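Local coordinates for cytoplasmic export protein 1 (Saccharomyces cerevisiae, PDB 3VWA) that takes part in tRNA export from the nucleus, and may collect tRNA from export receptors at the nuclear pore complex and deliver aminoacylated tRNA to the translation machinery, at residues C71-T76 and T84-E89. Residues are numbered along the deposited sequence; the frame is centred on the assembly and turned at random.
Sequences CTVLET and TFIVTE
L74 and E75 both turn their backbone N-H groups on one acceptor, the carbonyl oxygen of V87. L74 N lies 2.6 Å from V87 O and in the carbonyl plane, whereas E75 N, at 3.2 Å from the same V87 O, is tilted from that plane. The return hydrogen bond runs 2.9 Å from V87 N to E75 O. At the other end E89 N gives its hydrogen to T72 O, with T88 CA leaning on the same oxygen. Two residues facing one make a classic beta bulge, set in the antiparallel hairpin of strands 73-77 and 85-89; the hairpin belongs to the antiparallel sheet of the N-terminal kinase-like domain, ahead of the HEAT repeats.

Beta-branched residues suit these extended strands. Methyls of three of them touch: V73 CG1 meets both I86 CG2, 3.8 Å away, and T88 CG2, whereas V87 points to the opposite face from I86, together with E75. Helix 52-64 packs over the I86 side, its S62 touching V73 and I86. T88 turns its methyl to the contact because its hydroxyl sits between backbone N and carbonyl carbon (chi1 63°), where OG1 hydrogen-bonds to E89 O. L74 lays CD2 against the T88 carbonyl, 3.5 Å from T88 C. The flexible chain of E89, bent at chi2 (-130°), runs alongside T72, bringing CG to 3.5 Å from T72 CB. With an alanine here, T72 CB and CG2 are likely to lose the aliphatic neighbour that E89 CG gives them. Farther out, E75 leads its carboxylate away from the partner strand, and OE2 is hydrogen-bonded to the hydroxyl of Y13, while strand 39-45 flanks 85-89, with V40 touching both L74 and V87.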
ATOM      1  N   CYS A  71      23.521   3.337   7.335  1.00 30.26           N
ATOM      2  CA  CYS A  71      22.520   2.886   8.303  1.00 31.08           C
ATOM      3  C   CYS A  71      22.648   3.727   9.606  1.00 29.82           C
ATOM      4  O   CYS A  71      23.723   3.869  10.166  1.00 35.20           O
ATOM      5  CB  CYS A  71      22.669   1.381   8.592  1.00 30.42           C
ATOM      6  SG  CYS A  71      22.477   0.242   7.185  1.00 35.02           S
ATOM      7  N   THR A  72      21.557   4.298  10.080  1.00 32.94           N
ATOM      8  CA  THR A  72      21.641   5.310  11.173  1.00 29.98           C
ATOM      9  C   THR A  72      21.800   4.497  12.460  1.00 31.93           C
ATOM     10  O   THR A  72      20.879   3.735  12.835  1.00 24.84           O
ATOM     11  CB  THR A  72      20.385   6.239  11.187  1.00 30.24           C
ATOM     12  OG1 THR A  72      20.389   7.084  10.021  1.00 31.89           O
ATOM     13  CG2 THR A  72      20.357   7.194  12.450  1.00 31.79           C
ATOM     14  N   VAL A  73      22.967   4.607  13.108  1.00 30.93           N
ATOM     15  CA  VAL A  73      23.254   3.692  14.190  1.00 34.04           C
ATOM     16  C   VAL A  73      22.610   4.211  15.469  1.00 36.21           C
ATOM     17  O   VAL A  73      22.575   5.405  15.695  1.00 37.34           O
ATOM     18  CB  VAL A  73      24.766   3.404  14.358  1.00 40.39           C
ATOM     19  CG1 VAL A  73      25.325   2.636  13.147  1.00 33.83           C
ATOM     20  CG2 VAL A  73      25.556   4.683  14.612  1.00 43.06           C
ATOM     21  N   LEU A  74      22.046   3.314  16.270  1.00 37.50           N
ATOM     22  CA  LEU A  74      21.389   3.714  17.529  1.00 36.44           C
ATOM     23  C   LEU A  74      22.303   3.444  18.703  1.00 34.74           C
ATOM     24  O   LEU A  74      22.495   4.311  19.557  1.00 38.43           O
ATOM     25  CB  LEU A  74      20.032   3.027  17.706  1.00 34.89           C
ATOM     26  CG  LEU A  74      18.708   3.609  17.162  1.00 38.13           C
ATOM     27  CD1 LEU A  74      18.859   4.837  16.274  1.00 39.37           C
ATOM     28  CD2 LEU A  74      17.982   2.516  16.404  1.00 33.48           C
ATOM     29  N   GLU A  75      22.906   2.260  18.732  1.00 34.75           N
ATOM     30  CA  GLU A  75      23.801   1.924  19.820  1.00 34.31           C
ATOM     31  C   GLU A  75      24.746   0.792  19.422  1.00 33.96           C
ATOM     32  O   GLU A  75      24.385  -0.002  18.576  1.00 36.90           O
ATOM     33  CB  GLU A  75      22.960   1.485  21.035  1.00 35.85           C
ATOM     34  CG  GLU A  75      23.658   1.749  22.370  1.00 41.99           C
ATOM     35  CD  GLU A  75      22.855   1.301  23.579  1.00 41.81           C
ATOM     36  OE1 GLU A  75      23.454   1.288  24.666  1.00 45.43           O
ATOM     37  OE2 GLU A  75      21.653   0.941  23.442  1.00 42.13           O
ATOM     38  N   THR A  76      25.930   0.714  20.047  1.00 32.31           N
ATOM     39  CA  THR A  76      26.865  -0.399  19.866  1.00 33.67           C
ATOM     40  C   THR A  76      27.228  -1.113  21.187  1.00 39.07           C
ATOM     41  O   THR A  76      27.144  -0.490  22.282  1.00 37.69           O
ATOM     42  CB  THR A  76      28.145   0.029  19.143  1.00 32.83           C
ATOM     43  OG1 THR A  76      28.909   0.913  19.981  1.00 38.21           O
ATOM     44  CG2 THR A  76      27.826   0.716  17.832  1.00 30.48           C
ATOM     45  N   THR A  84      28.332  -9.085  20.399  1.00 36.15           N
ATOM     46  CA  THR A  84      28.872  -7.896  19.721  1.00 36.82           C
ATOM     47  C   THR A  84      27.888  -7.396  18.649  1.00 37.07           C
ATOM     48  O   THR A  84      27.643  -8.071  17.638  1.00 37.96           O
ATOM     49  CB  THR A  84      30.312  -8.168  19.241  1.00 36.77           C
ATOM     50  OG1 THR A  84      31.113  -8.429  20.405  1.00 45.62           O
ATOM     51  CG2 THR A  84      30.920  -6.967  18.519  1.00 35.72           C
ATOM     52  N   PHE A  85      27.290  -6.236  18.917  1.00 33.98           N
ATOM     53  CA  PHE A  85      26.197  -5.720  18.097  1.00 33.96           C
ATOM     54  C   PHE A  85      26.409  -4.308  17.622  1.00 31.85           C
ATOM     55  O   PHE A  85      27.071  -3.495  18.275  1.00 28.38           O
ATOM     56  CB  PHE A  85      24.878  -5.703  18.845  1.00 32.58           C
ATOM     57  CG  PHE A  85      24.458  -7.031  19.438  1.00 37.01           C
ATOM     58  CD1 PHE A  85      24.238  -8.150  18.616  1.00 35.57           C
ATOM     59  CD2 PHE A  85      24.201  -7.155  20.818  1.00 34.95           C
ATOM     60  CE1 PHE A  85      23.799  -9.362  19.147  1.00 35.26           C
ATOM     61  CE2 PHE A  85      23.771  -8.394  21.363  1.00 37.05           C
ATOM     62  CZ  PHE A  85      23.573  -9.491  20.524  1.00 33.16           C
ATOM     63  N   ILE A  86      25.824  -4.046  16.456  1.00 31.33           N
ATOM     64  CA  ILE A  86      25.529  -2.701  15.988  1.00 31.04           C
ATOM     65  C   ILE A  86      24.016  -2.650  15.768  1.00 30.05           C
ATOM     66  O   ILE A  86      23.420  -3.416  14.951  1.00 31.25           O
ATOM     67  CB  ILE A  86      26.285  -2.361  14.685  1.00 34.10           C
ATOM     68  CG1 ILE A  86      27.811  -2.510  14.864  1.00 37.18           C
ATOM     69  CG2 ILE A  86      25.893  -0.971  14.202  1.00 33.95           C
ATOM     70  CD1 ILE A  86      28.624  -2.454  13.569  1.00 36.91           C
ATOM     71  N   VAL A  87      23.376  -1.739  16.483  1.00 28.89           N
ATOM     72  CA  VAL A  87      21.920  -1.622  16.406  1.00 30.06           C
ATOM     73  C   VAL A  87      21.542  -0.358  15.645  1.00 33.32           C
ATOM     74  O   VAL A  87      21.997   0.765  15.995  1.00 30.56           O
ATOM     75  CB  VAL A  87      21.256  -1.647  17.797  1.00 30.60           C
ATOM     76  CG1 VAL A  87      19.756  -1.839  17.647  1.00 32.87           C
ATOM     77  CG2 VAL A  87      21.817  -2.779  18.653  1.00 31.55           C
ATOM     78  N   THR A  88      20.734  -0.532  14.594  1.00 30.22           N
ATOM     79  CA  THR A  88      20.453   0.620  13.666  1.00 31.48           C
ATOM     80  C   THR A  88      18.989   0.777  13.528  1.00 28.25           C
ATOM     81  O   THR A  88      18.230  -0.080  14.014  1.00 30.11           O
ATOM     82  CB  THR A  88      20.983   0.371  12.226  1.00 31.15           C
ATOM     83  OG1 THR A  88      20.295  -0.750  11.650  1.00 28.35           O
ATOM     84  CG2 THR A  88      22.480   0.129  12.245  1.00 29.41           C
ATOM     85  N   GLU A  89      18.566   1.840  12.851  1.00 32.00           N
ATOM     86  CA  GLU A  89      17.150   1.914  12.423  1.00 32.74           C
ATOM     87  C   GLU A  89      16.796   0.631  11.606  1.00 32.84           C
ATOM     88  O   GLU A  89      17.647  -0.050  11.065  1.00 29.65           O
ATOM     89  CB  GLU A  89      16.812   3.188  11.623  1.00 36.16           C
ATOM     90  CG  GLU A  89      17.539   4.468  12.022  1.00 42.27           C
ATOM     91  CD  GLU A  89      16.611   5.685  12.243  1.00 48.69           C
ATOM     92  OE1 GLU A  89      16.405   6.524  11.325  1.00 47.41           O
ATOM     93  OE2 GLU A  89      16.090   5.817  13.373  1.00 54.01           O
TER